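Long-range contacts in hypothetical sugar ABC-transporter sugar binding protein (Arthrobacter globiformis, PDB 7BVT), which probably binds cyclic alpha-maltosyl-1,6-maltose outside the cell and hands it to an ABC transporter for uptake: residues A[137-142]-A[363-368]; A[116-121]-A[336-341]; A[179-184]-A[253-258]; A[149-154]-A[173-178]; A[218-223]-A[407-412]. All blocks are in the same frame, centred on the assembly; numbering follows the deposited sequence.

Contact 1: residues A[137-142]-A[363-368]; sequences VSANNL and EQMADA. With GLC (alpha-D-glucopyranose), chain B.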
# COMPACT_ATOMS: atom_id res chain seq x y z
N VAL A 137 -7.56 -0.21 9.02
CA VAL A 137 -8.79 0.61 9.02
C VAL A 137 -8.92 1.37 7.72
O VAL A 137 -9.97 1.98 7.52
CB VAL A 137 -8.81 1.56 10.23
CG1 VAL A 137 -9.00 0.72 11.48
CG2 VAL A 137 -7.59 2.44 10.33
N SER A 138 -7.94 1.29 6.83
CA SER A 138 -8.10 1.72 5.42
C SER A 138 -7.15 0.89 4.57
O SER A 138 -6.24 0.24 5.15
CB SER A 138 -7.78 3.16 5.25
OG SER A 138 -6.40 3.39 5.39
N ALA A 139 -7.38 0.82 3.29
CA ALA A 139 -6.44 0.11 2.39
C ALA A 139 -6.35 0.86 1.08
O ALA A 139 -7.20 1.66 0.72
CB ALA A 139 -6.90 -1.30 2.18
N ASN A 140 -5.26 0.59 0.39
CA ASN A 140 -5.01 1.04 -0.98
C ASN A 140 -4.08 0.01 -1.62
O ASN A 140 -3.54 -0.90 -0.92
CB ASN A 140 -4.43 2.45 -1.00
CG ASN A 140 -3.13 2.60 -0.26
OD1 ASN A 140 -2.16 1.90 -0.57
ND2 ASN A 140 -3.03 3.59 0.60
N ASN A 141 -3.94 0.07 -2.93
CA ASN A 141 -3.03 -0.81 -3.65
C ASN A 141 -2.61 -0.18 -4.96
O ASN A 141 -3.09 0.91 -5.34
CB ASN A 141 -3.56 -2.25 -3.76
CG ASN A 141 -4.75 -2.39 -4.67
OD1 ASN A 141 -4.76 -1.90 -5.82
ND2 ASN A 141 -5.73 -3.12 -4.20
N LEU A 142 -1.58 -0.77 -5.54
CA LEU A 142 -1.00 -0.24 -6.78
C LEU A 142 -1.74 -0.84 -7.96
O LEU A 142 -1.96 -2.04 -8.00
CB LEU A 142 0.49 -0.55 -6.86
CG LEU A 142 1.36 0.28 -5.94
CD1 LEU A 142 2.79 -0.29 -5.91
CD2 LEU A 142 1.42 1.69 -6.39
N GLU A 363 -10.89 -5.06 -7.14
CA GLU A 363 -10.79 -6.48 -7.53
C GLU A 363 -9.39 -6.99 -7.16
O GLU A 363 -9.27 -8.13 -6.75
CB GLU A 363 -11.13 -6.58 -9.02
CG GLU A 363 -12.61 -6.32 -9.26
CD GLU A 363 -13.05 -6.49 -10.70
OE1 GLU A 363 -14.20 -6.83 -10.91
OE2 GLU A 363 -12.23 -6.27 -11.60
N GLN A 364 -8.40 -6.10 -7.14
CA GLN A 364 -7.01 -6.55 -6.84
C GLN A 364 -6.88 -6.87 -5.35
O GLN A 364 -5.83 -7.42 -4.99
CB GLN A 364 -5.98 -5.47 -7.17
CG GLN A 364 -5.74 -5.38 -8.68
CD GLN A 364 -4.56 -4.48 -9.02
OE1 GLN A 364 -3.77 -4.83 -9.91
NE2 GLN A 364 -4.42 -3.32 -8.35
N MET A 365 -7.84 -6.50 -4.48
CA MET A 365 -7.65 -6.77 -3.03
C MET A 365 -7.46 -8.28 -2.83
O MET A 365 -6.67 -8.64 -1.97
CB MET A 365 -8.83 -6.24 -2.20
CG MET A 365 -8.83 -4.73 -2.11
SD MET A 365 -7.43 -4.03 -1.27
CE MET A 365 -7.68 -4.68 0.39
N ALA A 366 -8.03 -9.11 -3.69
CA ALA A 366 -7.93 -10.58 -3.61
C ALA A 366 -6.51 -11.06 -3.88
O ALA A 366 -6.14 -12.12 -3.35
CB ALA A 366 -8.91 -11.17 -4.61
N ASP A 367 -5.73 -10.34 -4.68
CA ASP A 367 -4.37 -10.77 -5.09
C ASP A 367 -3.27 -9.93 -4.42
O ASP A 367 -2.14 -10.02 -4.86
CB ASP A 367 -4.30 -10.69 -6.61
CG ASP A 367 -5.31 -11.60 -7.31
OD1 ASP A 367 -5.41 -12.78 -6.91
OD2 ASP A 367 -5.94 -11.13 -8.24
N ALA A 368 -3.62 -9.08 -3.48
CA ALA A 368 -2.68 -8.08 -2.97
C ALA A 368 -1.85 -8.72 -1.86
O ALA A 368 -2.38 -9.56 -1.01
CB ALA A 368 -3.40 -6.87 -2.45
C1 GLC B . 1.13 4.87 0.21
C2 GLC B . 0.81 3.71 1.12
C3 GLC B . 2.01 3.38 1.97
C4 GLC B . 3.21 3.14 1.05
C5 GLC B . 3.49 4.40 0.25
C6 GLC B . 4.67 4.18 -0.72
O2 GLC B . -0.38 4.02 1.81
O3 GLC B . 1.69 2.23 2.79
O4 GLC B . 4.39 2.84 1.78
O5 GLC B . 2.36 4.68 -0.54
O6 GLC B . 5.20 5.46 -1.06
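Gln364 grips strand 140-147 with one amide nitrogen that serves two oxygens of successive residues. NE2 of Gln364 donates to the backbone O of Leu142 at 2.8 Å, arriving from above the carbonyl plane, about 40° out of it. The same NE2 makes a weak, more bent bond of 2.9 Å to OD1 of Asn141, the two amide planes standing 69° apart. ND2 of Asn141 lies 3.5 Å from the thioether SD of Met365. Bends at chi2 and chi3 then swing the Met365 methyl back toward the strand, where CE meets CB of Ala139 at 3.9 Å. A second shell fixes both amides: the carbonyl of Tyr361 holds ND2 of Asn141, the backbone N of Val282 binds OE1 of Gln364, and Thr292 adds a hydroxyl to the carbonyl of Leu142. Between Ala139 and Asn141, the side chain of Asn140 leaves the strand in the other direction. Its ND2 gives O2 of a bound glucose a nearly straight bond of 2.9 Å; Asp90 and Arg371 hold the same sugar unit. Leu142, packed on Trp199, touches another glucose of the ligand. The strand therefore faces the sugar pocket on one side and a buried amide network on the other. With partners at both ends, though the one at OD1 of Asn141 is weak, each amide's orientation is probably fixed, and this polar backing probably steadies the backbone from which Asn140 reaches the sugar.

Contact 2: residues A[116-121]-A[336-341]; sequences TDVNDA and PVLDSV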
# COMPACT_ATOMS: atom_id res chain seq x y z
N THR A 116 -11.77 -12.34 10.82
CA THR A 116 -11.74 -13.33 9.71
C THR A 116 -12.03 -12.67 8.37
O THR A 116 -11.40 -13.00 7.38
CB THR A 116 -12.76 -14.47 9.92
OG1 THR A 116 -12.35 -15.08 11.13
CG2 THR A 116 -12.73 -15.41 8.74
N ASP A 117 -12.92 -11.69 8.35
CA ASP A 117 -13.39 -11.02 7.12
C ASP A 117 -12.31 -10.05 6.65
O ASP A 117 -12.15 -9.89 5.42
CB ASP A 117 -14.69 -10.29 7.40
CG ASP A 117 -15.43 -9.73 6.18
OD1 ASP A 117 -15.11 -10.09 5.03
OD2 ASP A 117 -16.32 -8.89 6.42
N VAL A 118 -11.64 -9.38 7.60
CA VAL A 118 -10.55 -8.47 7.21
C VAL A 118 -9.60 -9.21 6.27
O VAL A 118 -9.28 -10.38 6.50
CB VAL A 118 -9.82 -7.91 8.45
CG1 VAL A 118 -8.61 -7.08 8.04
CG2 VAL A 118 -10.74 -7.07 9.29
N ASN A 119 -9.10 -8.50 5.28
CA ASN A 119 -8.09 -9.00 4.33
C ASN A 119 -6.98 -9.79 5.05
O ASN A 119 -6.32 -9.28 5.96
CB ASN A 119 -7.52 -7.80 3.57
CG ASN A 119 -6.42 -8.23 2.62
OD1 ASN A 119 -5.27 -8.38 3.10
ND2 ASN A 119 -6.79 -8.37 1.37
N ASP A 120 -6.71 -11.02 4.59
CA ASP A 120 -5.80 -11.92 5.32
C ASP A 120 -4.35 -11.40 5.29
O ASP A 120 -3.61 -11.64 6.25
CB ASP A 120 -5.86 -13.31 4.69
CG ASP A 120 -7.17 -14.08 4.87
OD1 ASP A 120 -8.04 -13.66 5.63
OD2 ASP A 120 -7.27 -15.16 4.25
N ALA A 121 -3.92 -10.82 4.19
CA ALA A 121 -2.54 -10.33 4.08
C ALA A 121 -2.36 -9.28 5.19
O ALA A 121 -1.29 -9.23 5.79
CB ALA A 121 -2.25 -9.78 2.72
N PRO A 336 -11.97 -0.90 0.84
CA PRO A 336 -12.47 -1.47 2.07
C PRO A 336 -11.50 -2.52 2.57
O PRO A 336 -10.91 -3.26 1.79
CB PRO A 336 -13.80 -2.12 1.74
CG PRO A 336 -13.99 -1.96 0.28
CD PRO A 336 -12.86 -1.16 -0.30
N VAL A 337 -11.39 -2.64 3.87
CA VAL A 337 -10.47 -3.65 4.47
C VAL A 337 -11.15 -5.02 4.62
O VAL A 337 -10.44 -6.00 4.92
CB VAL A 337 -9.92 -3.15 5.82
CG1 VAL A 337 -9.18 -1.84 5.64
CG2 VAL A 337 -10.98 -3.01 6.90
N LEU A 338 -12.47 -5.10 4.50
CA LEU A 338 -13.25 -6.33 4.63
C LEU A 338 -13.39 -6.98 3.26
O LEU A 338 -13.79 -6.31 2.31
CB LEU A 338 -14.62 -5.99 5.21
CG LEU A 338 -14.62 -5.39 6.61
CD1 LEU A 338 -16.05 -5.10 7.06
CD2 LEU A 338 -13.99 -6.34 7.62
N ASP A 339 -13.15 -8.29 3.18
CA ASP A 339 -13.37 -9.05 1.94
C ASP A 339 -14.86 -8.91 1.57
O ASP A 339 -15.19 -8.74 0.37
CB ASP A 339 -12.97 -10.52 2.09
CG ASP A 339 -11.49 -10.91 2.16
OD1 ASP A 339 -10.67 -10.06 2.09
OD2 ASP A 339 -11.21 -12.12 2.37
N SER A 340 -15.74 -9.02 2.55
CA SER A 340 -17.21 -9.11 2.32
C SER A 340 -17.71 -7.80 1.70
O SER A 340 -18.66 -7.84 0.93
CB SER A 340 -17.94 -9.35 3.58
OG SER A 340 -17.89 -8.22 4.43
N VAL A 341 -17.03 -6.70 1.95
CA VAL A 341 -17.45 -5.40 1.36
C VAL A 341 -16.84 -5.29 -0.03
O VAL A 341 -17.58 -4.95 -0.97
CB VAL A 341 -17.12 -4.22 2.29
CG1 VAL A 341 -17.39 -2.89 1.60
CG2 VAL A 341 -17.85 -4.31 3.60
O HOH W 1 -13.00 -14.01 4.53
O HOH W 2 -9.61 -7.89 0.81
O HOH W 3 -8.31 -12.06 2.32
O HOH W 4 -10.47 -12.48 4.71
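Asp117 carries the contact with helix 339-342, and each atom of its side chain finds something to meet. CB lies 4.0 Å from the methyl CD2 of Leu338. With CG anti to the backbone N (chi1 -171°), the carboxylate extends over the start of the helix. There OD1 accepts from the backbone N of Ser340 at 2.8 Å, and OD2 takes the hydroxyl OG of Ser340 at 2.6 Å. Both oxygens use their syn lone pairs, so a single serine fills the mouth of the carboxylate. Behind the side chain the backbones form an isolated beta bridge between Val118 and Leu338. Two bonds flank it: N of Asp339 to O of Asp117, and N of Asn119 to O of Val337. Within this frame CG2 of Val118 packs on CD2 of Leu338 at 3.7 Å. Asn119 is the N-cap of helix 120-125, its OD1 bound to N of Leu122, while a water joins ND2 of Asn119 to OD1 of Asp339. Another water accepts from N of Asp120 and lies within bonding distance of OD2 of Asp339. The start of helix 339-342 thus receives the carboxylate of Asp117, while that of helix 120-125, capped by Asn119, is reached by Asp339 through water. The N-H of Ser340, its hydroxyl and the helix start would probably stabilise a negative charge on Asp117, offsetting in part the like charge of Asp339 nearby.

Contact 3: residues A[179-184]-A[253-258]; sequences TGKPGY and KGQGGS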
# COMPACT_ATOMS: atom_id res chain seq x y z
N THR A 179 5.20 8.64 -30.84
CA THR A 179 5.03 9.99 -30.22
C THR A 179 6.31 10.59 -29.64
O THR A 179 6.26 11.78 -29.23
CB THR A 179 3.97 10.00 -29.11
OG1 THR A 179 4.51 9.38 -27.93
CG2 THR A 179 2.73 9.29 -29.57
N GLY A 180 7.38 9.81 -29.51
CA GLY A 180 8.62 10.23 -28.84
C GLY A 180 8.48 10.28 -27.32
O GLY A 180 9.44 10.63 -26.65
N LYS A 181 7.33 9.92 -26.77
CA LYS A 181 7.11 10.00 -25.32
C LYS A 181 7.31 8.63 -24.67
O LYS A 181 7.00 7.58 -25.27
CB LYS A 181 5.69 10.53 -25.08
CG LYS A 181 5.51 11.99 -25.44
CD LYS A 181 4.10 12.49 -25.41
CE LYS A 181 3.99 13.89 -25.99
NZ LYS A 181 2.63 14.49 -25.84
N PRO A 182 7.74 8.60 -23.39
CA PRO A 182 7.85 7.33 -22.66
C PRO A 182 6.48 6.65 -22.66
O PRO A 182 5.48 7.33 -22.39
CB PRO A 182 8.25 7.71 -21.22
CG PRO A 182 8.72 9.13 -21.32
CD PRO A 182 7.98 9.73 -22.49
N GLY A 183 6.46 5.33 -22.92
CA GLY A 183 5.22 4.55 -22.95
C GLY A 183 4.78 4.22 -21.55
O GLY A 183 3.60 3.93 -21.38
N TYR A 184 5.72 4.19 -20.60
CA TYR A 184 5.44 3.66 -19.23
C TYR A 184 6.49 4.24 -18.27
O TYR A 184 7.68 4.07 -18.55
CB TYR A 184 5.46 2.14 -19.26
CG TYR A 184 5.34 1.49 -17.90
CD1 TYR A 184 4.18 1.59 -17.14
CD2 TYR A 184 6.37 0.71 -17.41
CE1 TYR A 184 4.08 0.97 -15.90
CE2 TYR A 184 6.26 0.05 -16.19
CZ TYR A 184 5.10 0.17 -15.44
OH TYR A 184 5.02 -0.42 -14.21
N LYS A 253 2.32 14.28 -15.67
CA LYS A 253 2.40 15.56 -16.44
C LYS A 253 1.53 15.51 -17.71
O LYS A 253 1.46 16.54 -18.38
CB LYS A 253 3.83 15.83 -16.90
CG LYS A 253 4.83 16.22 -15.83
CD LYS A 253 6.26 15.98 -16.27
CE LYS A 253 7.26 17.04 -15.85
NZ LYS A 253 8.03 16.65 -14.64
N GLY A 254 0.94 14.37 -18.09
CA GLY A 254 0.28 14.20 -19.39
C GLY A 254 1.29 14.10 -20.51
O GLY A 254 0.90 14.33 -21.66
N GLN A 255 2.54 13.73 -20.21
CA GLN A 255 3.63 13.55 -21.22
C GLN A 255 4.11 12.08 -21.28
O GLN A 255 5.27 11.81 -21.72
CB GLN A 255 4.78 14.49 -20.88
CG GLN A 255 4.41 15.97 -20.86
CD GLN A 255 3.92 16.39 -22.22
OE1 GLN A 255 4.56 16.14 -23.25
NE2 GLN A 255 2.72 16.96 -22.24
N GLY A 256 3.27 11.13 -20.85
CA GLY A 256 3.70 9.72 -20.77
C GLY A 256 2.52 8.76 -20.99
O GLY A 256 1.41 9.09 -20.62
N GLY A 257 2.77 7.58 -21.50
CA GLY A 257 1.71 6.61 -21.72
C GLY A 257 1.02 6.14 -20.43
O GLY A 257 -0.18 5.93 -20.46
N SER A 258 1.77 5.81 -19.37
CA SER A 258 1.19 4.96 -18.29
C SER A 258 2.17 4.92 -17.12
O SER A 258 3.27 5.39 -17.25
CB SER A 258 0.91 3.59 -18.76
OG SER A 258 2.08 2.94 -19.29
O HOH W 5 0.69 13.29 -24.11
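Residues 181-184 run beside 255-258 in much the same direction, 25° apart, with the alpha carbons of Gly183 and Gly257 approaching to 4.3 Å. N of Gly257 donates to O of Pro182 at 2.9 Å. Such closeness depends on glycine: a side chain on Gly257 would run straight into O of Gly183. The next link is made by a side chain, for OG of Ser258 donates to O of Gly183 at 2.8 Å, on a lone pair of that carbonyl. The same hydroxyl sits at the edge of the Tyr184 ring, near its plane and 3.3 Å from CD1. Toward the surface, extended Lys181 lays its methylenes over the carbonyl of Gln255, with 3.6 Å between Lys181 CB and Gln255 O. A water joins NZ of Lys181 to the backbone O of Gly254. On the lysine's own segment, OG1 of Thr179 accepts from N of Lys181 in an ST turn, where helix 165-179 ends. Two loops, one after helix 165-179 and the other leading into strand 258-262, are thereby locked with few side chains. The close approach of Gly183 and Gly257 makes the fit, and the carbonyls it buries at Pro182 and Gly183 are satisfied by the N-H of Gly257 and the hydroxyl of Ser258.

Contact 4: residues A[149-154]-A[173-178]; sequences TLFAEA and QTILDE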
# COMPACT_ATOMS: atom_id res chain seq x y z
N THR A 149 -5.80 9.37 -24.33
CA THR A 149 -5.59 10.25 -25.51
C THR A 149 -4.25 9.89 -26.16
O THR A 149 -4.18 9.72 -27.41
CB THR A 149 -5.60 11.73 -25.13
OG1 THR A 149 -6.91 11.86 -24.54
CG2 THR A 149 -5.32 12.63 -26.33
N LEU A 150 -3.21 9.72 -25.34
CA LEU A 150 -1.87 9.37 -25.88
C LEU A 150 -1.88 7.97 -26.49
O LEU A 150 -1.25 7.77 -27.55
CB LEU A 150 -0.83 9.49 -24.78
CG LEU A 150 0.61 9.26 -25.25
CD1 LEU A 150 0.93 10.16 -26.42
CD2 LEU A 150 1.58 9.54 -24.13
N PHE A 151 -2.49 6.98 -25.84
CA PHE A 151 -2.70 5.63 -26.41
C PHE A 151 -3.35 5.74 -27.79
O PHE A 151 -2.88 5.15 -28.74
CB PHE A 151 -3.62 4.76 -25.57
CG PHE A 151 -2.94 3.86 -24.57
CD1 PHE A 151 -1.99 4.33 -23.69
CD2 PHE A 151 -3.31 2.54 -24.54
CE1 PHE A 151 -1.34 3.44 -22.83
CE2 PHE A 151 -2.73 1.68 -23.61
CZ PHE A 151 -1.76 2.16 -22.76
N ALA A 152 -4.39 6.56 -27.91
CA ALA A 152 -5.13 6.67 -29.18
C ALA A 152 -4.23 7.34 -30.23
O ALA A 152 -4.25 6.87 -31.39
CB ALA A 152 -6.43 7.41 -28.92
N GLU A 153 -3.48 8.36 -29.85
CA GLU A 153 -2.54 9.08 -30.73
C GLU A 153 -1.51 8.10 -31.29
O GLU A 153 -1.10 8.26 -32.45
CB GLU A 153 -1.82 10.21 -30.03
CG GLU A 153 -1.19 11.20 -31.02
CD GLU A 153 -0.59 12.47 -30.41
OE1 GLU A 153 -0.73 12.68 -29.19
OE2 GLU A 153 0.03 13.25 -31.19
N ALA A 154 -1.14 7.10 -30.51
CA ALA A 154 -0.07 6.16 -30.91
C ALA A 154 -0.65 5.06 -31.77
O ALA A 154 0.12 4.17 -32.14
CB ALA A 154 0.61 5.62 -29.66
N GLN A 173 6.39 0.48 -26.49
CA GLN A 173 7.29 0.69 -27.66
C GLN A 173 6.54 1.46 -28.75
O GLN A 173 7.12 2.39 -29.35
CB GLN A 173 7.82 -0.64 -28.17
CG GLN A 173 8.88 -0.53 -29.25
CD GLN A 173 10.18 0.02 -28.72
OE1 GLN A 173 10.73 -0.54 -27.75
NE2 GLN A 173 10.67 1.08 -29.35
N THR A 174 5.31 1.12 -29.00
CA THR A 174 4.49 1.84 -30.00
C THR A 174 4.34 3.30 -29.60
O THR A 174 4.51 4.19 -30.42
CB THR A 174 3.18 1.12 -30.16
OG1 THR A 174 3.44 -0.16 -30.71
CG2 THR A 174 2.20 1.86 -31.05
N ILE A 175 4.03 3.58 -28.35
CA ILE A 175 3.90 4.98 -27.88
C ILE A 175 5.22 5.72 -28.11
O ILE A 175 5.22 6.86 -28.62
CB ILE A 175 3.44 5.04 -26.42
CG1 ILE A 175 2.01 4.52 -26.29
CG2 ILE A 175 3.56 6.45 -25.89
CD1 ILE A 175 1.56 4.34 -24.83
N LEU A 176 6.34 5.11 -27.75
CA LEU A 176 7.63 5.80 -27.90
C LEU A 176 7.89 6.04 -29.40
O LEU A 176 8.28 7.17 -29.74
CB LEU A 176 8.71 4.94 -27.26
CG LEU A 176 10.13 5.47 -27.42
CD1 LEU A 176 10.31 6.79 -26.67
CD2 LEU A 176 11.12 4.37 -27.09
N ASP A 177 7.72 5.01 -30.21
CA ASP A 177 8.03 5.02 -31.68
C ASP A 177 7.17 6.10 -32.33
O ASP A 177 7.68 6.89 -33.15
CB ASP A 177 7.83 3.63 -32.31
CG ASP A 177 8.91 2.63 -31.96
OD1 ASP A 177 9.92 3.02 -31.38
OD2 ASP A 177 8.70 1.47 -32.24
N GLU A 178 5.87 6.14 -32.01
CA GLU A 178 4.87 6.99 -32.69
C GLU A 178 4.86 8.40 -32.11
O GLU A 178 4.56 9.31 -32.87
CB GLU A 178 3.48 6.36 -32.63
CG GLU A 178 3.36 5.08 -33.42
CD GLU A 178 3.58 5.15 -34.94
OE1 GLU A 178 3.47 6.24 -35.50
OE2 GLU A 178 3.84 4.11 -35.54
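Ile175 is the apolar centre of the contact, and its two branches reach three residues of 149-154. CG1 touches CB of Ala154 at 3.8 Å. With CG1 beside the backbone N (chi1 -67°) and the chain extended beyond it, the terminal CD1 is carried out to CE1 of Phe151, 3.6 Å away. The other branch, CG2, stands anti to the backbone N and rests on CD2 of Leu150 at 4.1 Å. An alanine here is likely to open a gap between Ala154, Leu150 and the Phe151 ring, leaving the ring freer to shift. This is helix-to-helix packing in the outer part of the solute-binding fold, far from the centre of the chain: the short helix 148-153, which follows strand 140-147 directly, ends against the flank of helix 165-179. Ala154, just past the end of the short helix, comes so close that its alpha carbon is 5.1 Å from that of Ile175.

Carbon-to-oxygen contacts lie at the edges of this apolar patch. O of Ala154 meets the methyl CG2 of Thr174 at 3.3 Å and CG of Glu178 at 3.6 Å. No hydrogen bond crosses between the two segments. The hydroxyl of Thr174 is instead bonded to O of Ala170, one turn back in its own helix. At the start of the short helix, OD1 of Asn147 binds N of Leu150.

Contact 5: residues A[218-223]-A[407-412]; sequences SAAAFN and QAVNAV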
# COMPACT_ATOMS: atom_id res chain seq x y z
N SER A 218 14.08 -13.42 8.06
CA SER A 218 15.52 -13.50 8.50
C SER A 218 16.47 -13.17 7.34
O SER A 218 17.64 -12.81 7.61
CB SER A 218 15.87 -14.86 9.08
OG SER A 218 15.76 -15.91 8.12
N ALA A 219 16.05 -13.35 6.09
CA ALA A 219 16.99 -13.15 4.97
C ALA A 219 16.22 -12.68 3.74
O ALA A 219 14.99 -13.02 3.62
CB ALA A 219 17.67 -14.45 4.68
N ALA A 220 16.97 -12.15 2.79
CA ALA A 220 16.45 -11.98 1.42
C ALA A 220 15.99 -13.29 0.79
O ALA A 220 16.58 -14.38 0.98
CB ALA A 220 17.52 -11.34 0.60
N ALA A 221 14.99 -13.20 -0.08
CA ALA A 221 14.44 -14.35 -0.82
C ALA A 221 14.33 -14.05 -2.33
O ALA A 221 13.84 -14.93 -3.03
CB ALA A 221 13.13 -14.75 -0.24
N PHE A 222 14.76 -12.89 -2.78
CA PHE A 222 14.47 -12.40 -4.16
C PHE A 222 15.60 -12.72 -5.15
O PHE A 222 15.48 -12.36 -6.32
CB PHE A 222 14.25 -10.88 -4.12
CG PHE A 222 15.34 -10.10 -3.44
CD1 PHE A 222 16.61 -9.99 -4.02
CD2 PHE A 222 15.15 -9.52 -2.19
CE1 PHE A 222 17.62 -9.29 -3.37
CE2 PHE A 222 16.17 -8.82 -1.55
CZ PHE A 222 17.40 -8.73 -2.12
N ASN A 223 16.72 -13.30 -4.74
CA ASN A 223 17.87 -13.52 -5.65
C ASN A 223 17.71 -14.88 -6.31
O ASN A 223 18.38 -15.85 -5.96
CB ASN A 223 19.22 -13.32 -4.95
CG ASN A 223 20.36 -13.32 -5.94
OD1 ASN A 223 20.16 -13.20 -7.15
ND2 ASN A 223 21.58 -13.41 -5.42
N GLN A 407 23.08 -9.23 -0.53
CA GLN A 407 24.15 -8.91 0.45
C GLN A 407 23.77 -7.77 1.37
O GLN A 407 24.06 -7.90 2.58
CB GLN A 407 25.32 -8.21 -0.23
CG GLN A 407 26.57 -8.97 -0.21
CD GLN A 407 26.42 -9.90 -1.36
OE1 GLN A 407 25.85 -10.98 -1.16
NE2 GLN A 407 26.97 -9.47 -2.51
N ALA A 408 23.30 -6.64 0.81
CA ALA A 408 23.01 -5.42 1.58
C ALA A 408 21.86 -5.78 2.52
O ALA A 408 21.94 -5.45 3.72
CB ALA A 408 22.69 -4.30 0.65
N VAL A 409 20.80 -6.38 1.99
CA VAL A 409 19.58 -6.70 2.80
C VAL A 409 19.94 -7.68 3.92
O VAL A 409 19.58 -7.47 5.09
CB VAL A 409 18.46 -7.24 1.90
CG1 VAL A 409 17.36 -7.87 2.75
CG2 VAL A 409 17.93 -6.14 1.02
N ASN A 410 20.70 -8.72 3.61
CA ASN A 410 21.04 -9.76 4.61
C ASN A 410 21.91 -9.12 5.70
O ASN A 410 21.72 -9.52 6.87
CB ASN A 410 21.75 -10.95 3.98
CG ASN A 410 20.81 -11.88 3.28
OD1 ASN A 410 19.60 -11.72 3.39
ND2 ASN A 410 21.34 -12.84 2.54
N ALA A 411 22.73 -8.12 5.36
CA ALA A 411 23.65 -7.53 6.36
C ALA A 411 22.78 -6.76 7.34
O ALA A 411 23.07 -6.77 8.53
CB ALA A 411 24.66 -6.63 5.74
N VAL A 412 21.76 -6.09 6.83
CA VAL A 412 20.80 -5.26 7.61
C VAL A 412 19.98 -6.20 8.49
O VAL A 412 19.84 -5.93 9.71
CB VAL A 412 19.93 -4.41 6.68
CG1 VAL A 412 18.71 -3.88 7.41
CG2 VAL A 412 20.74 -3.27 6.09
O HOH W 6 20.20 -12.44 6.77
O HOH W 7 19.34 -14.68 1.26
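Asn410 and Ala220 are joined by the one direct hydrogen bond between segments 218-223 and 407-412. The torsions of Asn410 set it up: CG lies anti to the carbonyl carbon, beside the backbone N (chi1 -78°), which carries the amide off the helix toward the loop. OD1 then accepts from N of Ala220 at 2.7 Å, in the carbonyl plane and with an N-H...O angle of 167°. CB of Ala219 and CB of Ala220 lie close to the same oxygen, the latter at 3.5 Å. The other end of the amide is used too, since a water links ND2 of Asn410 to O of Ala220, and the side chain thus serves both polar groups of one residue. A leucine in its place would probably leave N of Ala220 without its acceptor and the bridging water without its donor from this side chain.

Val409, one residue back, provides the apolar half. Its CG1 packs on CB of Ala220, while CG2 meets the edge of the Phe222 ring, 4.1 Å from CZ. Phe222 holds CG between its N and carbonyl carbon (chi1 52°), which brings the ring round to Val409; the ring also stacks edge-to-face with Phe384. Asn223 adds side-chain bonds to Asp403 and Glu406 of the same helix. Here the C-terminal helix of this solute-binding fold packs against the connection between helices 195-207 and 225-239.

Contact 1 is central and buried, and is the one that includes residues of the sugar pocket; contact 2 is partly buried, and contacts 3 to 5 are peripheral in the fold yet locally buried, contact 4 being farthest out. Contacts 1 and 2 touch through Met365 and Asn119 and interleave along the chain, yet buried amides dominate the first and carboxylates with ordered water the second. Contacts 3 and 4 form another pair, sharing helix 165-179 and its exit: Leu150 packs on Gly256 and Gly257, so a backbone-led loop contact rests on a mainly apolar helix contact. Contact 5 stands alone, at least about 16 Å from the rest between nearest atoms, and combines an asparagine bond with valine packing.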